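Local atomic coordinates of cellulosomal scaffoldin (Acetivibrio cellulolyticus, PDB entry 3ZUC), a protein that binds crystalline cellulose through this family 3b carbohydrate-binding module of the cellulosomal scaffoldin and, as part of the cellulosome, probably contributes to cellulose breakdown. Residues L38-V49 against G82-S93; N5-A13 against Y23-G32. All blocks are in the same frame, centred on the assembly; numbering follows the deposited sequence.

Contact 1 (L38-V49 against G82-S93). With CA (calcium ion), chain B; EDO (1,2-ethanediol), chain C.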
loop_
_atom_site.group_PDB
_atom_site.type_symbol
_atom_site.label_atom_id
_atom_site.label_comp_id
_atom_site.label_asym_id
_atom_site.label_seq_id
_atom_site.Cartn_x
_atom_site.Cartn_y
_atom_site.Cartn_z
ATOM N N LEU A 38 11.304 9.203 -3.913
ATOM C CA LEU A 38 10.343 8.117 -3.900
ATOM C C LEU A 38 10.985 6.755 -4.072
ATOM O O LEU A 38 10.414 5.755 -3.625
ATOM C CB LEU A 38 9.277 8.335 -4.964
ATOM C CG LEU A 38 8.294 9.463 -4.628
ATOM C CD1 LEU A 38 7.466 9.819 -5.853
ATOM C CD2 LEU A 38 7.379 9.110 -3.491
ATOM N N ALA A 39 12.162 6.684 -4.689
ATOM C CA ALA A 39 12.812 5.389 -4.873
ATOM C C ALA A 39 13.094 4.685 -3.559
ATOM O O ALA A 39 13.224 3.466 -3.530
ATOM C CB ALA A 39 14.105 5.546 -5.666
ATOM N N ASP A 40 13.175 5.442 -2.471
ATOM C CA ASP A 40 13.424 4.848 -1.166
ATOM C C ASP A 40 12.160 4.564 -0.375
ATOM O O ASP A 40 12.251 4.047 0.733
ATOM C CB ASP A 40 14.331 5.758 -0.363
ATOM C CG ASP A 40 15.691 5.847 -0.961
ATOM O OD1 ASP A 40 16.259 4.779 -1.284
ATOM O OD2 ASP A 40 16.166 6.969 -1.163
ATOM N N VAL A 41 10.993 4.884 -0.921
ATOM C CA VAL A 41 9.739 4.711 -0.191
ATOM C C VAL A 41 9.112 3.357 -0.520
ATOM O O VAL A 41 9.017 2.971 -1.687
ATOM C CB VAL A 41 8.758 5.852 -0.530
ATOM C CG1 VAL A 41 7.404 5.600 0.088
ATOM C CG2 VAL A 41 9.311 7.183 -0.052
ATOM N N LYS A 42 8.664 2.650 0.510
ATOM C CA LYS A 42 7.896 1.422 0.341
ATOM C C LYS A 42 6.578 1.567 1.093
ATOM O O LYS A 42 6.491 2.342 2.060
ATOM C CB LYS A 42 8.662 0.194 0.877
ATOM C CG LYS A 42 10.071 0.026 0.278
ATOM C CD LYS A 42 10.873 -1.121 0.872
ATOM C CE LYS A 42 12.239 -1.243 0.182
ATOM N NZ LYS A 42 13.178 -2.122 0.923
ATOM N N LEU A 43 5.575 0.804 0.666
ATOM C CA LEU A 43 4.276 0.761 1.329
ATOM C C LEU A 43 3.904 -0.689 1.582
ATOM O O LEU A 43 4.192 -1.544 0.747
ATOM C CB LEU A 43 3.177 1.384 0.445
ATOM C CG LEU A 43 3.490 2.758 -0.134
ATOM C CD1 LEU A 43 2.449 3.160 -1.156
ATOM C CD2 LEU A 43 3.607 3.793 0.963
ATOM N N HIS A 44 3.245 -0.975 2.707
ATOM C CA HIS A 44 2.711 -2.310 2.972
ATOM C C HIS A 44 1.195 -2.301 3.182
ATOM O O HIS A 44 0.649 -1.426 3.865
ATOM C CB HIS A 44 3.299 -2.948 4.238
ATOM C CG HIS A 44 4.735 -3.314 4.143
ATOM N ND1 HIS A 44 5.425 -3.838 5.214
ATOM C CD2 HIS A 44 5.605 -3.254 3.116
ATOM C CE1 HIS A 44 6.676 -4.074 4.853
ATOM N NE2 HIS A 44 6.812 -3.728 3.582
ATOM N N TYR A 45 0.575 -3.336 2.637
ATOM C CA TYR A 45 -0.836 -3.663 2.861
ATOM C C TYR A 45 -0.892 -5.103 3.384
ATOM O O TYR A 45 -0.446 -6.023 2.687
ATOM C CB TYR A 45 -1.637 -3.523 1.573
ATOM C CG TYR A 45 -3.122 -3.736 1.745
ATOM C CD1 TYR A 45 -3.686 -5.002 1.662
ATOM C CD2 TYR A 45 -3.967 -2.664 2.025
ATOM C CE1 TYR A 45 -5.049 -5.196 1.844
ATOM C CE2 TYR A 45 -5.324 -2.844 2.213
ATOM C CZ TYR A 45 -5.868 -4.110 2.112
ATOM O OH TYR A 45 -7.233 -4.229 2.276
ATOM N N TYR A 46 -1.415 -5.287 4.590
ATOM C CA TYR A 46 -1.419 -6.563 5.301
ATOM C C TYR A 46 -2.777 -7.251 5.208
ATOM O O TYR A 46 -3.826 -6.614 5.362
ATOM C CB TYR A 46 -1.105 -6.313 6.782
ATOM C CG TYR A 46 0.262 -5.733 7.032
ATOM C CD1 TYR A 46 1.367 -6.566 7.150
ATOM C CD2 TYR A 46 0.470 -4.364 7.132
ATOM C CE1 TYR A 46 2.634 -6.078 7.364
ATOM C CE2 TYR A 46 1.736 -3.858 7.348
ATOM C CZ TYR A 46 2.824 -4.707 7.462
ATOM O OH TYR A 46 4.077 -4.173 7.696
ATOM N N PHE A 47 -2.754 -8.562 4.994
ATOM C CA PHE A 47 -3.983 -9.289 4.769
ATOM C C PHE A 47 -3.800 -10.770 5.083
ATOM O O PHE A 47 -2.678 -11.255 5.256
ATOM C CB PHE A 47 -4.465 -9.075 3.310
ATOM C CG PHE A 47 -3.526 -9.608 2.251
ATOM C CD1 PHE A 47 -2.401 -8.891 1.849
ATOM C CD2 PHE A 47 -3.782 -10.823 1.615
ATOM C CE1 PHE A 47 -1.556 -9.381 0.865
ATOM C CE2 PHE A 47 -2.948 -11.305 0.633
ATOM C CZ PHE A 47 -1.830 -10.585 0.246
ATOM N N THR A 48 -4.921 -11.485 5.134
ATOM C CA THR A 48 -4.913 -12.940 5.130
ATOM C C THR A 48 -5.319 -13.412 3.737
ATOM O O THR A 48 -6.341 -12.968 3.196
ATOM C CB THR A 48 -5.808 -13.574 6.190
ATOM O OG1 THR A 48 -7.160 -13.226 5.915
ATOM C CG2 THR A 48 -5.425 -13.116 7.585
ATOM N N VAL A 49 -4.504 -14.267 3.136
ATOM C CA VAL A 49 -4.666 -14.615 1.735
ATOM C C VAL A 49 -5.895 -15.473 1.428
ATOM O O VAL A 49 -6.388 -15.422 0.306
ATOM C CB VAL A 49 -3.352 -15.257 1.204
ATOM C CG1 VAL A 49 -3.100 -16.635 1.802
ATOM C CG2 VAL A 49 -3.294 -15.299 -0.310
ATOM N N GLY A 82 -5.169 -11.082 11.385
ATOM C CA GLY A 82 -5.412 -10.283 10.216
ATOM C C GLY A 82 -4.302 -10.235 9.199
ATOM O O GLY A 82 -4.445 -9.529 8.188
ATOM N N ALA A 83 -3.203 -10.944 9.431
ATOM C CA ALA A 83 -2.050 -10.787 8.556
ATOM C C ALA A 83 -1.242 -12.076 8.461
ATOM O O ALA A 83 -0.469 -12.413 9.363
ATOM C CB ALA A 83 -1.159 -9.648 9.068
ATOM N N ASP A 84 -1.395 -12.781 7.340
ATOM C CA ASP A 84 -0.478 -13.848 6.986
ATOM C C ASP A 84 0.417 -13.482 5.806
ATOM O O ASP A 84 1.391 -14.197 5.565
ATOM C CB ASP A 84 -1.137 -15.223 6.853
ATOM C CG ASP A 84 -2.208 -15.306 5.804
ATOM O OD1 ASP A 84 -2.149 -14.606 4.784
ATOM O OD2 ASP A 84 -3.181 -16.057 6.060
ATOM N N GLN A 85 0.155 -12.354 5.140
ATOM C CA GLN A 85 0.975 -11.855 4.044
ATOM C C GLN A 85 0.924 -10.350 4.028
ATOM O O GLN A 85 0.033 -9.734 4.618
ATOM C CB GLN A 85 0.492 -12.368 2.671
ATOM C CG GLN A 85 0.503 -13.874 2.561
ATOM C CD GLN A 85 0.445 -14.380 1.144
ATOM O OE1 GLN A 85 0.662 -13.637 0.178
ATOM N NE2 GLN A 85 0.234 -15.678 1.006
ATOM N N TYR A 86 1.861 -9.748 3.302
ATOM C CA TYR A 86 1.729 -8.360 2.917
ATOM C C TYR A 86 2.135 -8.155 1.473
ATOM O O TYR A 86 3.013 -8.828 0.939
ATOM C CB TYR A 86 2.497 -7.411 3.846
ATOM C CG TYR A 86 3.989 -7.625 3.987
ATOM C CD1 TYR A 86 4.480 -8.474 4.958
ATOM C CD2 TYR A 86 4.911 -6.929 3.218
ATOM C CE1 TYR A 86 5.857 -8.616 5.178
ATOM C CE2 TYR A 86 6.286 -7.082 3.418
ATOM C CZ TYR A 86 6.749 -7.924 4.402
ATOM O OH TYR A 86 8.115 -8.056 4.630
ATOM N N LEU A 87 1.467 -7.188 0.859
ATOM C CA LEU A 87 1.901 -6.549 -0.375
ATOM C C LEU A 87 2.907 -5.475 -0.013
ATOM O O LEU A 87 2.638 -4.660 0.871
ATOM C CB LEU A 87 0.688 -5.899 -1.037
ATOM C CG LEU A 87 0.972 -4.903 -2.161
ATOM C CD1 LEU A 87 1.566 -5.551 -3.383
ATOM C CD2 LEU A 87 -0.283 -4.118 -2.496
ATOM N N GLU A 88 4.036 -5.450 -0.707
ATOM C CA GLU A 88 5.012 -4.379 -0.596
ATOM C C GLU A 88 5.092 -3.656 -1.938
ATOM O O GLU A 88 5.424 -4.269 -2.960
ATOM C CB GLU A 88 6.396 -4.915 -0.208
ATOM C CG GLU A 88 7.440 -3.821 -0.090
ATOM C CD GLU A 88 8.699 -4.324 0.583
ATOM O OE1 GLU A 88 8.736 -4.443 1.823
ATOM O OE2 GLU A 88 9.663 -4.634 -0.138
ATOM N N ILE A 89 4.758 -2.370 -1.927
ATOM C CA ILE A 89 4.825 -1.512 -3.097
ATOM C C ILE A 89 6.123 -0.722 -3.051
ATOM O O ILE A 89 6.493 -0.186 -2.004
ATOM C CB ILE A 89 3.618 -0.560 -3.139
ATOM C CG1 ILE A 89 2.314 -1.341 -3.273
ATOM C CG2 ILE A 89 3.760 0.455 -4.256
ATOM C CD1 ILE A 89 1.075 -0.510 -3.067
ATOM N N ALA A 90 6.793 -0.652 -4.202
ATOM C CA ALA A 90 8.038 0.080 -4.379
ATOM C C ALA A 90 7.933 0.989 -5.610
ATOM O O ALA A 90 7.111 0.780 -6.508
ATOM C CB ALA A 90 9.192 -0.890 -4.568
ATOM N N PHE A 91 8.799 1.987 -5.620
ATOM C CA PHE A 91 8.899 2.980 -6.689
ATOM C C PHE A 91 10.290 2.910 -7.316
ATOM O O PHE A 91 11.287 2.836 -6.603
ATOM C CB PHE A 91 8.759 4.396 -6.118
ATOM C CG PHE A 91 7.416 4.678 -5.508
ATOM C CD1 PHE A 91 7.186 4.423 -4.171
ATOM C CD2 PHE A 91 6.394 5.224 -6.264
ATOM C CE1 PHE A 91 5.960 4.698 -3.608
ATOM C CE2 PHE A 91 5.167 5.504 -5.704
ATOM C CZ PHE A 91 4.949 5.244 -4.381
ATOM N N SER A 92 10.358 2.972 -8.641
ATOM C CA SER A 92 11.633 3.032 -9.323
ATOM C C SER A 92 12.231 4.439 -9.269
ATOM O O SER A 92 11.559 5.409 -8.931
ATOM C CB SER A 92 11.439 2.653 -10.780
ATOM O OG SER A 92 10.761 3.715 -11.416
ATOM N N SER A 93 13.494 4.559 -9.664
ATOM C CA SER A 93 14.145 5.861 -9.711
ATOM C C SER A 93 13.471 6.839 -10.685
ATOM O O SER A 93 13.554 8.053 -10.501
ATOM C CB SER A 93 15.617 5.691 -10.086
ATOM O OG SER A 93 15.729 5.153 -11.386
HETATM CA CA CA B . -8.516 -12.287 4.189
HETATM C C1 EDO C . 7.625 -6.333 8.197
HETATM O O1 EDO C . 7.706 -5.020 7.651
HETATM C C2 EDO C . 6.176 -6.756 8.320
HETATM O O2 EDO C . 5.461 -5.841 9.159
HETATM O O HOH W 1 10.799 2.045 -3.452
HETATM O O HOH W 2 13.488 1.362 -5.839
HETATM O O HOH W 3 12.149 -4.782 0.810
HETATM O O HOH W 4 -8.209 -11.279 1.955
#

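Contact 2 (N5-A13 against Y23-G32)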
loop_
_atom_site.group_PDB
_atom_site.type_symbol
_atom_site.label_atom_id
_atom_site.label_comp_id
_atom_site.label_asym_id
_atom_site.label_seq_id
_atom_site.Cartn_x
_atom_site.Cartn_y
_atom_site.Cartn_z
ATOM N N ASN A 5 8.754 13.210 6.523
ATOM C CA ASN A 5 7.506 13.926 6.527
ATOM C C ASN A 5 6.598 13.418 5.444
ATOM O O ASN A 5 6.198 14.184 4.563
ATOM C CB ASN A 5 7.721 15.431 6.358
ATOM C CG ASN A 5 8.322 16.096 7.578
ATOM O OD1 ASN A 5 8.095 15.686 8.707
ATOM N ND2 ASN A 5 9.069 17.151 7.350
ATOM N N LEU A 6 6.283 12.129 5.507
ATOM C CA LEU A 6 5.379 11.516 4.551
ATOM C C LEU A 6 4.094 11.130 5.281
ATOM O O LEU A 6 4.098 10.224 6.114
ATOM C CB LEU A 6 6.012 10.272 3.922
ATOM C CG LEU A 6 5.239 9.766 2.708
ATOM C CD1 LEU A 6 5.461 10.708 1.536
ATOM C CD2 LEU A 6 5.636 8.342 2.373
ATOM N N LYS A 7 3.007 11.822 4.957
ATOM C CA LYS A 7 1.699 11.494 5.487
ATOM C C LYS A 7 1.035 10.505 4.528
ATOM O O LYS A 7 1.062 10.696 3.305
ATOM C CB LYS A 7 0.868 12.769 5.611
ATOM C CG LYS A 7 -0.536 12.564 6.135
ATOM C CD LYS A 7 -1.225 13.891 6.357
ATOM C CE LYS A 7 -2.438 14.050 5.443
ATOM N NZ LYS A 7 -3.144 15.364 5.588
ATOM N N VAL A 8 0.411 9.474 5.090
ATOM C CA VAL A 8 -0.173 8.404 4.315
ATOM C C VAL A 8 -1.663 8.337 4.594
ATOM O O VAL A 8 -2.094 8.209 5.742
ATOM C CB VAL A 8 0.501 7.051 4.649
ATOM C CG1 VAL A 8 -0.092 5.953 3.788
ATOM C CG2 VAL A 8 2.004 7.152 4.453
ATOM N N GLU A 9 -2.454 8.458 3.544
ATOM C CA GLU A 9 -3.887 8.261 3.612
ATOM C C GLU A 9 -4.242 7.067 2.714
ATOM O O GLU A 9 -3.481 6.714 1.798
ATOM C CB GLU A 9 -4.615 9.505 3.122
ATOM C CG GLU A 9 -4.392 10.755 3.921
ATOM C CD GLU A 9 -4.885 11.936 3.120
ATOM O OE1 GLU A 9 -4.129 12.443 2.278
ATOM O OE2 GLU A 9 -6.065 12.308 3.260
ATOM N N PHE A 10 -5.417 6.490 2.937
ATOM C CA PHE A 10 -5.736 5.234 2.314
ATOM C C PHE A 10 -7.246 5.036 2.233
ATOM O O PHE A 10 -7.973 5.486 3.125
ATOM C CB PHE A 10 -5.142 4.081 3.157
ATOM C CG PHE A 10 -5.347 2.722 2.534
ATOM C CD1 PHE A 10 -4.523 2.296 1.511
ATOM C CD2 PHE A 10 -6.397 1.910 2.920
ATOM C CE1 PHE A 10 -4.750 1.103 0.867
ATOM C CE2 PHE A 10 -6.610 0.703 2.280
ATOM C CZ PHE A 10 -5.787 0.330 1.251
ATOM N N PHE A 11 -7.701 4.298 1.218
ATOM C CA PHE A 11 -8.997 3.628 1.260
ATOM C C PHE A 11 -8.980 2.490 0.254
ATOM O O PHE A 11 -8.076 2.378 -0.576
ATOM C CB PHE A 11 -10.203 4.573 1.063
ATOM C CG PHE A 11 -10.419 5.109 -0.342
ATOM C CD1 PHE A 11 -9.617 6.102 -0.864
ATOM C CD2 PHE A 11 -11.482 4.666 -1.098
ATOM C CE1 PHE A 11 -9.852 6.644 -2.119
ATOM C CE2 PHE A 11 -11.730 5.195 -2.362
ATOM C CZ PHE A 11 -10.923 6.189 -2.868
ATOM N N ASN A 12 -9.983 1.624 0.357
ATOM C CA ASN A 12 -10.163 0.513 -0.554
ATOM C C ASN A 12 -11.188 0.867 -1.624
ATOM O O ASN A 12 -12.320 1.253 -1.287
ATOM C CB ASN A 12 -10.686 -0.719 0.208
ATOM C CG ASN A 12 -9.638 -1.323 1.124
ATOM O OD1 ASN A 12 -9.506 -0.945 2.288
ATOM N ND2 ASN A 12 -8.850 -2.247 0.580
ATOM N N ALA A 13 -10.838 0.736 -2.902
ATOM C CA ALA A 13 -11.775 1.141 -3.965
ATOM C C ALA A 13 -12.942 0.195 -4.130
ATOM O O ALA A 13 -13.977 0.597 -4.654
ATOM C CB ALA A 13 -11.078 1.309 -5.302
ATOM N N TYR A 23 -8.150 -3.782 -3.777
ATOM C CA TYR A 23 -8.058 -2.507 -4.512
ATOM C C TYR A 23 -7.474 -1.380 -3.646
ATOM O O TYR A 23 -8.149 -0.401 -3.325
ATOM C CB TYR A 23 -9.459 -2.078 -4.969
ATOM C CG TYR A 23 -10.211 -3.020 -5.882
ATOM C CD1 TYR A 23 -10.928 -4.108 -5.393
ATOM C CD2 TYR A 23 -10.294 -2.768 -7.241
ATOM C CE1 TYR A 23 -11.675 -4.925 -6.243
ATOM C CE2 TYR A 23 -11.013 -3.571 -8.081
ATOM C CZ TYR A 23 -11.715 -4.652 -7.586
ATOM O OH TYR A 23 -12.441 -5.409 -8.463
ATOM N N PRO A 24 -6.195 -1.474 -3.273
ATOM C CA PRO A 24 -5.623 -0.447 -2.418
ATOM C C PRO A 24 -5.426 0.880 -3.136
ATOM O O PRO A 24 -4.920 0.910 -4.254
ATOM C CB PRO A 24 -4.262 -1.055 -2.039
ATOM C CG PRO A 24 -3.924 -1.936 -3.201
ATOM C CD PRO A 24 -5.228 -2.530 -3.600
ATOM N N LYS A 25 -5.799 1.967 -2.463
ATOM C CA LYS A 25 -5.543 3.317 -2.937
ATOM C C LYS A 25 -4.855 4.108 -1.839
ATOM O O LYS A 25 -5.415 4.274 -0.755
ATOM C CB LYS A 25 -6.872 4.033 -3.320
ATOM C CG LYS A 25 -7.489 3.469 -4.543
ATOM C CD LYS A 25 -8.685 4.235 -4.997
ATOM C CE LYS A 25 -8.385 5.665 -5.389
ATOM N NZ LYS A 25 -9.380 6.158 -6.420
ATOM N N PHE A 26 -3.658 4.604 -2.131
ATOM C CA PHE A 26 -2.899 5.406 -1.204
ATOM C C PHE A 26 -2.798 6.841 -1.703
ATOM O O PHE A 26 -2.683 7.077 -2.908
ATOM C CB PHE A 26 -1.451 4.898 -1.103
ATOM C CG PHE A 26 -1.272 3.561 -0.438
ATOM C CD1 PHE A 26 -1.409 2.381 -1.126
ATOM C CD2 PHE A 26 -0.911 3.498 0.901
ATOM C CE1 PHE A 26 -1.190 1.147 -0.444
ATOM C CE2 PHE A 26 -0.683 2.307 1.547
ATOM C CZ PHE A 26 -0.828 1.161 0.885
ATOM N N ARG A 27 -2.772 7.794 -0.780
ATOM C CA ARG A 27 -2.376 9.164 -1.087
ATOM C C ARG A 27 -1.225 9.510 -0.168
ATOM O O ARG A 27 -1.343 9.407 1.053
ATOM C CB ARG A 27 -3.528 10.160 -0.930
ATOM C CG ARG A 27 -3.101 11.593 -1.292
ATOM C CD ARG A 27 -4.274 12.485 -1.609
ATOM N NE ARG A 27 -5.100 12.698 -0.439
ATOM C CZ ARG A 27 -6.310 13.233 -0.485
ATOM N NH1 ARG A 27 -6.838 13.585 -1.653
ATOM N NH2 ARG A 27 -6.984 13.404 0.634
ATOM N N LEU A 28 -0.113 9.890 -0.777
ATOM C CA LEU A 28 1.110 10.205 -0.064
ATOM C C LEU A 28 1.354 11.697 -0.156
ATOM O O LEU A 28 1.391 12.237 -1.259
ATOM C CB LEU A 28 2.292 9.475 -0.687
ATOM C CG LEU A 28 2.114 7.969 -0.889
ATOM C CD1 LEU A 28 3.376 7.393 -1.518
ATOM C CD2 LEU A 28 1.701 7.235 0.384
ATOM N N THR A 29 1.553 12.354 0.987
ATOM C CA THR A 29 1.773 13.800 1.027
ATOM C C THR A 29 3.088 14.110 1.697
ATOM O O THR A 29 3.369 13.613 2.788
ATOM C CB THR A 29 0.638 14.515 1.786
ATOM O OG1 THR A 29 -0.622 14.206 1.186
ATOM C CG2 THR A 29 0.824 16.042 1.766
ATOM N N ASN A 30 3.903 14.915 1.027
ATOM C CA ASN A 30 5.108 15.442 1.644
ATOM C C ASN A 30 4.725 16.668 2.467
ATOM O O ASN A 30 4.388 17.696 1.909
ATOM C CB ASN A 30 6.127 15.803 0.566
ATOM C CG ASN A 30 7.424 16.302 1.135
ATOM O OD1 ASN A 30 7.543 16.571 2.332
ATOM N ND2 ASN A 30 8.417 16.430 0.286
ATOM N N THR A 31 4.725 16.524 3.792
ATOM C CA THR A 31 4.291 17.598 4.678
ATOM C C THR A 31 5.447 18.477 5.126
ATOM O O THR A 31 5.279 19.343 5.982
ATOM C CB THR A 31 3.589 17.023 5.920
ATOM O OG1 THR A 31 4.504 16.210 6.657
ATOM C CG2 THR A 31 2.396 16.192 5.522
ATOM N N GLY A 32 6.625 18.244 4.569
ATOM C CA GLY A 32 7.801 19.005 4.943
ATOM C C GLY A 32 8.263 19.928 3.834
ATOM O O GLY A 32 7.622 20.081 2.793
HETATM O O HOH W 5 -1.514 12.023 2.339
HETATM O O HOH W 6 -10.115 -3.754 -1.682
#

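Contact 1 (L38-V49 against G82-S93)
H44 and E88 face each other as a non-hydrogen-bonded pair of two antiparallel strands, side by side, and NE2 of H44 donates to OE1 of E88 at 2.7 Å. The carboxylate receives it on its anti lone pair, with ring and carboxylate planes only 13° apart. At the other ring nitrogen, ND1 of H44 donates to OH of Y46 at 2.8 Å, nearly straight and in the ring plane. Bonds at both nitrogens should hold the imidazole in one rotation about CB-CG. E88 OE2 accepts from a water that in turn accepts from K42 NZ, bridging two charges too far apart for a salt bridge.

Aromatic contacts share this face. The Y86 ring stacks face to face on H44, centroids 4.2 Å apart, with CE2 of Y86 over the imidazole; chi1 of 58°, CG between backbone N and carbonyl carbon, lays it alongside. CB of Y86 comes within 3.6 Å of Y46 CD1. The hydroxyl of Y46 also hydrogen-bonds a 1,2-ethanediol probably from the crystallisation liquor.

Strands 42-47 and 85-91 are neighbours in one of the two antiparallel sheets of the CBM3 beta-sandwich. L43, Y45, L87 and I89 point to the opposite face; there L43 and I89 pack on F26, and L87 on F57, of the other sheet.

Backbone bonds pair L43 with I89, Y45 with L87 and F47 with Q85. F47 O accepts from D84 N at 2.9 Å as well as from Q85 N, a classic beta bulge. CB of Q85 lies over the F47 ring as a CH-pi contact.

Beyond the bulge, D84 OD1 accepts from V49 N at 2.9 Å on its syn lone pair. This bond adjoins T48, whose O and OG1 bind calcium, OG1 at 2.4 Å from the ion, together with a water and D50, N119, D122 and D123.

Contact 2 (N5-A13 against Y23-G32)
With chi1 at -176°, CG of F10 stands opposite the backbone N, and the ring swings across to F26, whose own chi1 is -69°. The two form a T-shaped pair in which the edge of F10 points at the face of F26, CD1 of F10 lying over the ring centre and the centroids 4.9 Å apart. P24 CB meets the F10 edge 3.7 Å from its CE1, while V8 CG1 sits at the edge of F26.

On the other face of the sheet the extended E9 runs alongside R27, whose chain bends at chi3 to present the guanidinium side-on. NE of R27 donates to OE1 of E9 at 2.9 Å, from above the carboxylate plane, and NH2 of R27 reaches OE2 of E9 at 3.0 Å. A water lies within hydrogen-bonding distance of E9 OE1, R27 O and T29 OG1. The aliphatic chain of K25 runs along F11, CE 3.6 Å from CZ of F11, and NZ of K25 hydrogen-bonds OE1 of Q107.

Antiparallel backbone hydrogen bonds, from N5-T31 to A13-Y23, join strands 6-12 and 24-30, inner neighbours in one sheet of the CBM3 beta-sandwich. The two-nitrogen grip probably keeps both E9 and R27 charged and limits rotation of the carboxylate.

Contacts 1 and 2 hold different sheets of the same beta-sandwich, and their apolar faces meet in the core between them. L43 and I89 of contact 1 press on the F26 ring of contact 2, and the Y45 ring packs on F10. Y45 OH and N12 ND2 also lie 3.1 Å apart, a probable hydrogen bond between the sheets. Polar groups occupy the other face of each pair, but differently: contact 1 has a histidine-carboxylate bond set in an aromatic cluster, contact 2 an arginine-glutamate salt bridge. Contact 1 lies nearer the centre of the chain and alone supplies a calcium ligand.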